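Local coordinates for 5-Carboxyvanillate Decarboxylase (Novosphingobium aromaticivorans, PDB 4QRN), which probably catalyses the decarboxylation of 5-carboxyvanillate to vanillate at a manganese-containing site, as a member of the amidohydrolase superfamily, at residues Thr358-Phe362 and Phe363-Ala367; Gly31-Gly34 and Tyr35-Ala39; Lys320-Gln323 and Gln324-Glu328. All coordinates share one frame; numbering follows the deposited sequence. Where two conformers were deposited one is given.

Contact 1: residues Thr358-Phe362 and Phe363-Ala367; sequences TKKKF and FQTNA
F362 and F363 meet at the start of a wide pi-type turn in helix 356-370, where the hydrogen bonding changes from four to five residues. The carbonyl O of K360 sits at the switch: Q364 N (2.9 Å) and T365 N (3.0 Å) reach it from opposite faces of its plane. One residue on, N366 N bonds to K361 O on a lone pair.

The packed side is aromatic. F362 turns its edge to the face of F363, the centroids 5.3 Å apart and the planes at 71°. K359 lends its aliphatic stem, CG lying in the plane of the F363 ring at its edge, 3.9 Å from CD2, while its ammonium group goes to D350 O and M352 O. Y35 stacks on F363 as well, so flat apolar rings suit this side.

The other side is polar and looser, and long lysines suit it. K360, with CG anti to the backbone N (chi1 177°), stretches alongside Q364, whose OE1 is held by L36 N. K361 swings away to a salt bridge with E328. A water accepts from K360 NZ at 3.0 Å and from Q364 NE2 at 3.1 Å.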
ATOM      1  N   THR A 358       5.068  -5.886 -27.424  1.00  8.41           N
ATOM      2  CA  THR A 358       5.032  -5.519 -26.017  1.00  8.88           C
ATOM      3  C   THR A 358       5.457  -6.689 -25.134  1.00  7.56           C
ATOM      4  O   THR A 358       6.176  -6.504 -24.139  1.00  7.76           O
ATOM      5  CB  THR A 358       3.621  -5.048 -25.661  1.00 10.19           C
ATOM      6  OG1 THR A 358       3.291  -3.897 -26.455  1.00 11.39           O
ATOM      7  CG2 THR A 358       3.501  -4.722 -24.151  1.00 11.03           C
ATOM      8  N   LYS A 359       4.991  -7.888 -25.478  1.00  7.43           N
ATOM      9  CA  LYS A 359       5.327  -9.063 -24.690  1.00  7.24           C
ATOM     10  C   LYS A 359       6.842  -9.315 -24.693  1.00  7.24           C
ATOM     11  O   LYS A 359       7.415  -9.717 -23.672  1.00  7.68           O
ATOM     12  CB  LYS A 359       4.502 -10.258 -25.182  1.00  7.85           C
ATOM     13  CG  LYS A 359       4.566 -11.503 -24.311  1.00  8.01           C
ATOM     14  CD  LYS A 359       3.583 -12.564 -24.759  1.00  8.14           C
ATOM     15  CE  LYS A 359       2.139 -12.239 -24.408  1.00  8.77           C
ATOM     16  NZ  LYS A 359       1.195 -13.106 -25.191  1.00  7.83           N
ATOM     17  N   LYS A 360       7.490  -9.103 -25.840  1.00  7.53           N
ATOM     18  CA  LYS A 360       8.943  -9.263 -25.921  1.00  7.66           C
ATOM     19  C   LYS A 360       9.685  -8.214 -25.088  1.00  7.03           C
ATOM     20  O   LYS A 360      10.711  -8.530 -24.478  1.00  7.25           O
ATOM     21  CB  LYS A 360       9.405  -9.256 -27.389  1.00  8.33           C
ATOM     22  CG  LYS A 360      10.896  -9.350 -27.542  1.00  9.57           C
ATOM     23  CD  LYS A 360      11.299  -9.498 -28.999  1.00 11.21           C
ATOM     24  CE  LYS A 360      12.793  -9.784 -29.117  1.00 13.50           C
ATOM     25  NZ  LYS A 360      13.237  -9.892 -30.552  1.00 16.17           N
ATOM     26  N   LYS A 361       9.190  -6.980 -25.049  1.00  7.12           N
ATOM     27  CA  LYS A 361       9.769  -5.984 -24.140  1.00  6.91           C
ATOM     28  C   LYS A 361       9.658  -6.458 -22.684  1.00  6.68           C
ATOM     29  O   LYS A 361      10.624  -6.401 -21.928  1.00  6.65           O
ATOM     30  CB  LYS A 361       9.058  -4.641 -24.287  1.00  7.62           C
ATOM     31  CG  LYS A 361       9.336  -3.951 -25.614  1.00  9.10           C
ATOM     32  CD  LYS A 361       8.585  -2.613 -25.655  1.00 10.36           C
ATOM     33  CE  LYS A 361       8.849  -1.849 -26.937  1.00 12.66           C
ATOM     34  NZ  LYS A 361       8.245  -0.474 -26.854  1.00 14.35           N
ATOM     35  N   PHE A 362       8.448  -6.892 -22.305  1.00  6.74           N
ATOM     36  CA  PHE A 362       8.157  -7.330 -20.944  1.00  6.58           C
ATOM     37  C   PHE A 362       9.067  -8.481 -20.507  1.00  6.20           C
ATOM     38  O   PHE A 362       9.645  -8.443 -19.422  1.00  6.37           O
ATOM     39  CB  PHE A 362       6.672  -7.714 -20.884  1.00  7.15           C
ATOM     40  CG  PHE A 362       6.248  -8.328 -19.574  1.00  6.79           C
ATOM     41  CD1 PHE A 362       6.176  -7.560 -18.410  1.00  7.13           C
ATOM     42  CD2 PHE A 362       5.899  -9.668 -19.491  1.00  7.29           C
ATOM     43  CE1 PHE A 362       5.777  -8.130 -17.201  1.00  8.23           C
ATOM     44  CE2 PHE A 362       5.496 -10.236 -18.278  1.00  8.12           C
ATOM     45  CZ  PHE A 362       5.429  -9.456 -17.151  1.00  7.98           C
ATOM     46  N   PHE A 363       9.205  -9.508 -21.339  1.00  6.51           N
ATOM     47  CA  PHE A 363       9.976 -10.684 -20.952  1.00  6.22           C
ATOM     48  C   PHE A 363      11.478 -10.547 -21.117  1.00  6.32           C
ATOM     49  O   PHE A 363      12.234 -11.199 -20.403  1.00  7.13           O
ATOM     50  CB  PHE A 363       9.531 -11.915 -21.749  1.00  6.82           C
ATOM     51  CG  PHE A 363       8.395 -12.691 -21.119  1.00  7.21           C
ATOM     52  CD1 PHE A 363       8.615 -13.453 -19.982  1.00  7.93           C
ATOM     53  CD2 PHE A 363       7.133 -12.724 -21.711  1.00  9.21           C
ATOM     54  CE1 PHE A 363       7.606 -14.266 -19.450  1.00  9.44           C
ATOM     55  CE2 PHE A 363       6.105 -13.499 -21.161  1.00 10.71           C
ATOM     56  CZ  PHE A 363       6.362 -14.278 -20.046  1.00 10.49           C
ATOM     57  N   GLN A 364      11.911  -9.775 -22.120  1.00  6.82           N
ATOM     58  CA  GLN A 364      13.312  -9.811 -22.559  1.00  7.22           C
ATOM     59  C   GLN A 364      13.951  -8.447 -22.710  1.00  7.04           C
ATOM     60  O   GLN A 364      14.957  -8.166 -22.071  1.00  7.32           O
ATOM     61  CB  GLN A 364      13.422 -10.550 -23.896  1.00  7.69           C
ATOM     62  CG  GLN A 364      14.865 -10.591 -24.404  1.00  8.47           C
ATOM     63  CD  GLN A 364      14.963 -11.106 -25.824  1.00  9.85           C
ATOM     64  OE1 GLN A 364      14.127 -11.880 -26.302  1.00  8.83           O
ATOM     65  NE2 GLN A 364      15.953 -10.621 -26.539  1.00 14.00           N
ATOM     66  N   THR A 365      13.456  -7.612 -23.629  1.00  7.35           N
ATOM     67  CA  THR A 365      14.308  -6.512 -24.065  1.00  7.63           C
ATOM     68  C   THR A 365      14.342  -5.336 -23.105  1.00  6.95           C
ATOM     69  O   THR A 365      15.333  -4.600 -23.107  1.00  7.51           O
ATOM     70  CB  THR A 365      13.998  -6.062 -25.502  1.00  8.39           C
ATOM     71  OG1 THR A 365      12.658  -5.598 -25.578  1.00  8.82           O
ATOM     72  CG2 THR A 365      14.192  -7.221 -26.481  1.00  9.38           C
ATOM     73  N   ASN A 366      13.321  -5.153 -22.270  1.00  6.72           N
ATOM     74  CA  ASN A 366      13.452  -4.137 -21.238  1.00  6.92           C
ATOM     75  C   ASN A 366      14.590  -4.485 -20.278  1.00  6.89           C
ATOM     76  O   ASN A 366      15.443  -3.648 -20.009  1.00  7.49           O
ATOM     77  CB  ASN A 366      12.146  -3.961 -20.481  1.00  6.92           C
ATOM     78  CG  ASN A 366      11.040  -3.302 -21.322  1.00  6.82           C
ATOM     79  OD1 ASN A 366      11.287  -2.706 -22.377  1.00  7.43           O
ATOM     80  ND2 ASN A 366       9.813  -3.399 -20.828  1.00  7.25           N
ATOM     81  N   ALA A 367      14.627  -5.731 -19.811  1.00  6.84           N
ATOM     82  CA  ALA A 367      15.707  -6.145 -18.924  1.00  7.02           C
ATOM     83  C   ALA A 367      17.058  -5.998 -19.621  1.00  6.92           C
ATOM     84  O   ALA A 367      18.031  -5.565 -19.009  1.00  7.49           O
ATOM     85  CB  ALA A 367      15.488  -7.586 -18.486  1.00  8.21           C
TER
HETATM   86  O   HOH W   1      16.088 -10.294 -29.669  1.00 28.86           O
HETATM   87  O   HOH W   2      12.329  -7.330 -19.736  1.00  7.88           O

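Contact 2: residues Gly31-Gly34 and Tyr35-Ala39; sequences GEQG and YLRIA
A type I beta turn from G31 to G34, closed by G34 N to G31 O at 2.9 Å, folds the chain back until G31 CA lies 3.2 Å from Y35 O in a CA-H...O contact. Both end residues have positive phi (84° and 112°), where a side chain would be jammed against the preceding carbonyl, and G31 also passes close to L36 CD2.

Q33 carries the side-chain contact in one of its two deposited conformers, so what follows holds for that copy. With CG between the backbone N and the carbonyl carbon (chi1 51°), it lies over one face of the Y35 ring as a CH-pi contact, 3.5 Å from the centroid; the bend at chi2 then brings the amide back to Y35 O, to which NE2 makes a weak bond at 2.7 Å. The turn leads into strand 38-44, which carries the manganese ligand E41. R37, two residues on from Y35, stacks its guanidinium on the Q33 amide, the nearest approach being NH2 to CD at 3.6 Å. Y35 suits its place by offering a broad ring to Q33 and a hydroxyl to D350, whose carboxylate also pairs with R37. Replacing Y35 by an alanine would probably leave Q33 CG without its ring and D350 without one of its hydrogen bonds. A water in the guanidinium plane accepts from R37 NH2 at 2.9 Å and donates to Q33 OE1 at 3.2 Å.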
ATOM      1  N   GLY A  31      13.822 -19.325 -26.549  1.00  9.53           N
ATOM      2  CA  GLY A  31      13.246 -18.176 -27.219  1.00 10.25           C
ATOM      3  C   GLY A  31      12.301 -18.460 -28.370  1.00 10.37           C
ATOM      4  O   GLY A  31      11.942 -17.529 -29.095  1.00 10.79           O
ATOM      5  N   GLU A  32      11.841 -19.699 -28.530  1.00 10.94           N
ATOM      6  CA  GLU A  32      10.975 -20.009 -29.673  1.00 12.83           C
ATOM      7  C   GLU A  32       9.592 -19.353 -29.634  1.00 13.30           C
ATOM      8  O   GLU A  32       8.938 -19.256 -30.661  1.00 15.54           O
ATOM      9  CB  GLU A  32      10.869 -21.518 -29.861  1.00 14.89           C
ATOM     10  CG  GLU A  32      12.222 -22.112 -30.226  1.00 19.62           C
ATOM     11  CD  GLU A  32      12.244 -23.621 -30.219  1.00 23.64           C
ATOM     12  OE1 GLU A  32      12.482 -24.203 -31.298  1.00 26.14           O
ATOM     13  OE2 GLU A  32      12.045 -24.224 -29.139  1.00 24.60           O
ATOM     14  N   GLN A  33       9.151 -18.879 -28.481  1.00 12.54           N
ATOM     15  CA  GLN A  33       7.890 -18.134 -28.437  0.52 12.67           C
ATOM     16  C   GLN A  33       8.054 -16.740 -29.055  1.00 10.21           C
ATOM     17  O   GLN A  33       7.062 -16.053 -29.269  1.00 10.92           O
ATOM     18  CB  GLN A  33       7.254 -18.098 -27.054  0.52 15.26           C
ATOM     19  CG  GLN A  33       8.146 -17.665 -25.991  0.52 14.83           C
ATOM     20  CD  GLN A  33       9.221 -18.660 -25.680  0.52 13.40           C
ATOM     21  OE1 GLN A  33       9.141 -19.840 -25.975  0.52 14.58           O
ATOM     22  NE2 GLN A  33      10.260 -18.176 -25.177  0.52 12.54           N
ATOM     23  N   GLY A  34       9.293 -16.318 -29.321  1.00 10.06           N
ATOM     24  CA  GLY A  34       9.553 -14.991 -29.866  1.00 10.31           C
ATOM     25  C   GLY A  34      10.269 -14.064 -28.904  1.00  9.62           C
ATOM     26  O   GLY A  34      10.511 -12.902 -29.247  1.00 10.65           O
ATOM     27  N   TYR A  35      10.617 -14.564 -27.719  1.00  8.73           N
ATOM     28  CA  TYR A  35      11.311 -13.795 -26.710  1.00  8.25           C
ATOM     29  C   TYR A  35      12.032 -14.787 -25.817  1.00  7.63           C
ATOM     30  O   TYR A  35      11.564 -15.901 -25.638  1.00  8.64           O
ATOM     31  CB  TYR A  35      10.343 -12.928 -25.873  1.00  8.70           C
ATOM     32  CG  TYR A  35       9.122 -13.660 -25.372  1.00  8.38           C
ATOM     33  CD1 TYR A  35       9.147 -14.438 -24.208  1.00  8.68           C
ATOM     34  CD2 TYR A  35       7.928 -13.587 -26.076  1.00  8.87           C
ATOM     35  CE1 TYR A  35       8.016 -15.118 -23.786  1.00  8.42           C
ATOM     36  CE2 TYR A  35       6.808 -14.276 -25.668  1.00  8.43           C
ATOM     37  CZ  TYR A  35       6.840 -15.010 -24.502  1.00  8.79           C
ATOM     38  OH  TYR A  35       5.701 -15.684 -24.104  1.00  9.31           O
ATOM     39  N   LEU A  36      13.146 -14.354 -25.240  1.00  7.81           N
ATOM     40  CA  LEU A  36      13.707 -15.039 -24.085  1.00  8.06           C
ATOM     41  C   LEU A  36      12.908 -14.653 -22.856  1.00  7.41           C
ATOM     42  O   LEU A  36      12.350 -13.550 -22.800  1.00  8.01           O
ATOM     43  CB  LEU A  36      15.166 -14.639 -23.866  1.00  9.20           C
ATOM     44  CG  LEU A  36      16.127 -14.950 -24.997  1.00 11.08           C
ATOM     45  CD1 LEU A  36      17.516 -14.430 -24.631  1.00 13.32           C
ATOM     46  CD2 LEU A  36      16.175 -16.441 -25.293  1.00 12.03           C
ATOM     47  N   ARG A  37      12.847 -15.543 -21.874  1.00  6.56           N
ATOM     48  CA  ARG A  37      12.256 -15.210 -20.585  1.00  6.70           C
ATOM     49  C   ARG A  37      13.396 -14.877 -19.624  1.00  6.76           C
ATOM     50  O   ARG A  37      14.154 -15.774 -19.234  1.00  7.10           O
ATOM     51  CB  ARG A  37      11.397 -16.337 -20.043  1.00  7.22           C
ATOM     52  CG  ARG A  37      10.267 -16.751 -20.987  1.00  7.59           C
ATOM     53  CD  ARG A  37       9.311 -17.706 -20.312  1.00  7.43           C
ATOM     54  NE  ARG A  37       8.333 -18.318 -21.202  1.00  7.62           N
ATOM     55  CZ  ARG A  37       8.573 -19.373 -21.972  1.00  7.41           C
ATOM     56  NH1 ARG A  37       9.782 -19.934 -21.995  1.00  7.56           N
ATOM     57  NH2 ARG A  37       7.578 -19.872 -22.706  1.00  8.51           N
ATOM     58  N   ILE A  38      13.515 -13.598 -19.270  1.00  6.52           N
ATOM     59  CA  ILE A  38      14.541 -13.119 -18.347  1.00  7.10           C
ATOM     60  C   ILE A  38      13.845 -12.746 -17.039  1.00  6.69           C
ATOM     61  O   ILE A  38      13.033 -11.808 -17.012  1.00  7.41           O
ATOM     62  CB  ILE A  38      15.317 -11.926 -18.932  1.00  7.53           C
ATOM     63  CG1 ILE A  38      15.963 -12.340 -20.279  1.00  7.99           C
ATOM     64  CG2 ILE A  38      16.341 -11.431 -17.912  1.00  8.04           C
ATOM     65  CD1 ILE A  38      16.770 -11.247 -20.964  1.00  8.82           C
ATOM     66  N   ALA A  39      14.125 -13.498 -15.978  1.00  6.52           N
ATOM     67  CA  ALA A  39      13.489 -13.288 -14.688  1.00  6.79           C
ATOM     68  C   ALA A  39      14.368 -12.353 -13.854  1.00  6.73           C
ATOM     69  O   ALA A  39      15.516 -12.671 -13.584  1.00  7.19           O
ATOM     70  CB  ALA A  39      13.304 -14.624 -13.997  1.00  7.46           C
TER
HETATM   71  O   HOH W   3       8.010 -22.255 -24.294  1.00 12.60           O

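Contact 3: residues Lys320-Gln323 and Gln324-Glu328; sequences KFCQ and QVMGE
F321 and V325 cross obliquely, one turn apart on helix 316-326, the helix of the beta-alpha-beta unit that links strands 306-309 and 331-332. F321 CE1 comes 3.6 Å from V325 CG2. That methyl stands beside the backbone N because CG1 takes the position anti to it (chi1 170°), and it therefore leans back over the preceding turn. The pair belongs to the dimer interface: P317 of the second subunit packs on F321, and W315 of that subunit on V325, a setting that suits apolar groups.

C322 and M326 form the next pair, also four residues apart, and both side chains touch V308 of strand 306-309. In the C322 conformer described, one of two deposited, SG lies 3.7 Å from M326 CG. The methionine then bends at chi2 and chi3, which carries its sulfur and methyl away from the cysteine. Beneath this pair M326 N bonds to C322 O at 2.8 Å, almost in line with the carbonyl.

The helix closes at M326, and G327 is first to leave it, with phi 101°, poorly tolerated by a residue with a CB; its N still makes a weak bond to Q323 O. Past it E328 turns its carboxylate to the hydroxyl of T358. Q323 keeps an extended chain, long enough to hand its amide to a water that accepts from NE2 at 2.8 Å and donates to E328 O at 2.8 Å.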
ATOM      1  N   LYS A 320      -0.902  -4.551 -17.016  1.00  8.18           N
ATOM      2  CA  LYS A 320      -1.311  -3.600 -18.037  1.00  8.56           C
ATOM      3  C   LYS A 320      -1.501  -2.204 -17.460  1.00  8.36           C
ATOM      4  O   LYS A 320      -1.172  -1.211 -18.113  1.00  8.06           O
ATOM      5  CB  LYS A 320      -2.583  -4.077 -18.737  1.00  9.63           C
ATOM      6  CG  LYS A 320      -2.345  -5.230 -19.700  1.00 11.04           C
ATOM      7  CD  LYS A 320      -3.623  -5.666 -20.396  1.00 12.64           C
ATOM      8  CE  LYS A 320      -3.334  -6.628 -21.547  1.00 13.61           C
ATOM      9  NZ  LYS A 320      -4.621  -7.069 -22.191  1.00 13.77           N
ATOM     10  N   PHE A 321      -2.056  -2.121 -16.260  1.00  8.75           N
ATOM     11  CA  PHE A 321      -2.246  -0.826 -15.609  1.00  8.73           C
ATOM     12  C   PHE A 321      -0.894  -0.143 -15.444  1.00  8.85           C
ATOM     13  O   PHE A 321      -0.686   1.030 -15.769  1.00  8.90           O
ATOM     14  CB  PHE A 321      -2.919  -1.031 -14.248  1.00  9.07           C
ATOM     15  CG  PHE A 321      -3.127   0.252 -13.484  1.00  8.83           C
ATOM     16  CD1 PHE A 321      -2.104   0.769 -12.707  1.00  9.77           C
ATOM     17  CD2 PHE A 321      -4.329   0.933 -13.539  1.00  9.57           C
ATOM     18  CE1 PHE A 321      -2.270   1.954 -12.000  1.00 10.93           C
ATOM     19  CE2 PHE A 321      -4.489   2.124 -12.855  1.00 10.20           C
ATOM     20  CZ  PHE A 321      -3.456   2.635 -12.081  1.00 10.43           C
ATOM     21  N   CYS A 322       0.057  -0.918 -14.941  1.00  9.86           N
ATOM     22  CA  CYS A 322       1.364  -0.379 -14.662  0.63 10.45           C
ATOM     23  C   CYS A 322       2.081   0.017 -15.983  1.00 10.24           C
ATOM     24  O   CYS A 322       2.768   1.037 -16.040  1.00 11.59           O
ATOM     25  CB  CYS A 322       2.128  -1.428 -13.863  0.63 10.27           C
ATOM     26  SG  CYS A 322       3.594  -0.860 -13.052  0.63  9.99           S
ATOM     27  N   GLN A 323       1.923  -0.794 -17.030  1.00  9.47           N
ATOM     28  CA  GLN A 323       2.499  -0.450 -18.328  1.00  9.75           C
ATOM     29  C   GLN A 323       1.934   0.873 -18.834  1.00 10.03           C
ATOM     30  O   GLN A 323       2.645   1.680 -19.431  1.00 10.91           O
ATOM     31  CB  GLN A 323       2.218  -1.539 -19.374  1.00  9.44           C
ATOM     32  CG  GLN A 323       3.052  -2.790 -19.158  1.00  9.41           C
ATOM     33  CD  GLN A 323       2.604  -3.927 -20.075  1.00  9.10           C
ATOM     34  OE1 GLN A 323       1.412  -4.085 -20.333  1.00 10.00           O
ATOM     35  NE2 GLN A 323       3.562  -4.719 -20.578  1.00  8.79           N
ATOM     36  N   GLN A 324       0.643   1.106 -18.621  1.00  9.71           N
ATOM     37  CA  GLN A 324       0.050   2.364 -19.038  1.00 11.53           C
ATOM     38  C   GLN A 324       0.614   3.543 -18.232  1.00 10.94           C
ATOM     39  O   GLN A 324       0.906   4.600 -18.806  1.00 12.87           O
ATOM     40  CB  GLN A 324      -1.466   2.281 -18.919  1.00 16.62           C
ATOM     41  CG  GLN A 324      -2.187   3.513 -19.484  1.00 28.59           C
ATOM     42  CD  GLN A 324      -3.649   3.604 -19.082  1.00 39.26           C
ATOM     43  OE1 GLN A 324      -4.352   2.597 -19.003  1.00 45.03           O
ATOM     44  NE2 GLN A 324      -4.115   4.826 -18.829  1.00 41.93           N
ATOM     45  N   VAL A 325       0.763   3.387 -16.919  1.00 11.04           N
ATOM     46  CA  VAL A 325       1.226   4.493 -16.074  1.00 12.77           C
ATOM     47  C   VAL A 325       2.707   4.804 -16.301  1.00 12.95           C
ATOM     48  O   VAL A 325       3.108   5.960 -16.404  1.00 14.97           O
ATOM     49  CB  VAL A 325       1.011   4.136 -14.576  1.00 14.22           C
ATOM     50  CG1 VAL A 325       1.706   5.153 -13.662  1.00 15.45           C
ATOM     51  CG2 VAL A 325      -0.478   4.069 -14.265  1.00 15.61           C
ATOM     52  N   MET A 326       3.521   3.753 -16.357  1.00 12.80           N
ATOM     53  CA  MET A 326       4.981   3.902 -16.393  1.00 14.19           C
ATOM     54  C   MET A 326       5.507   4.002 -17.820  1.00 11.74           C
ATOM     55  O   MET A 326       6.608   4.515 -18.025  1.00 12.55           O
ATOM     56  CB  MET A 326       5.680   2.663 -15.805  1.00 16.33           C
ATOM     57  CG  MET A 326       5.260   2.119 -14.483  1.00 19.95           C
ATOM     58  SD  MET A 326       6.062   2.835 -13.105  1.00 19.15           S
ATOM     59  CE  MET A 326       7.807   2.824 -13.509  1.00 17.99           C
ATOM     60  N   GLY A 327       4.772   3.424 -18.773  1.00 10.13           N
ATOM     61  CA  GLY A 327       5.286   3.139 -20.104  1.00  9.60           C
ATOM     62  C   GLY A 327       5.666   1.669 -20.228  1.00  8.72           C
ATOM     63  O   GLY A 327       6.288   1.083 -19.328  1.00  9.30           O
ATOM     64  N   GLU A 328       5.340   1.073 -21.374  1.00  8.68           N
ATOM     65  CA  GLU A 328       5.624  -0.347 -21.556  1.00  8.93           C
ATOM     66  C   GLU A 328       7.114  -0.676 -21.597  1.00  8.33           C
ATOM     67  O   GLU A 328       7.469  -1.837 -21.417  1.00  9.11           O
ATOM     68  CB  GLU A 328       4.936  -0.890 -22.790  1.00 10.84           C
ATOM     69  CG  GLU A 328       5.501  -0.353 -24.062  1.00 12.45           C
ATOM     70  CD  GLU A 328       4.925  -1.024 -25.290  1.00 14.00           C
ATOM     71  OE1 GLU A 328       3.864  -1.674 -25.183  1.00 15.31           O
ATOM     72  OE2 GLU A 328       5.531  -0.917 -26.375  1.00 15.57           O
TER
HETATM   73  O   HOH W   4       6.327  -4.155 -20.367  1.00  8.21           O

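Along the chain contact 2 comes first, on the way into strand 38-44, then contact 3 at the end of helix 316-326, then contact 1 in the last helix, 356-370. In space contact 1 lies between the others: its centre is about 9 Å from that of contact 2 and about 13 Å from that of contact 3, which are themselves about 21 Å apart and do not touch. F363 O accepts from I38 N at 2.9 Å on the side of contact 2, while T358 CG2 packs 3.6 Å from Q323 NE2 on that of contact 3. The C-terminal helix thus joins the first strand to a helix of the dimer interface.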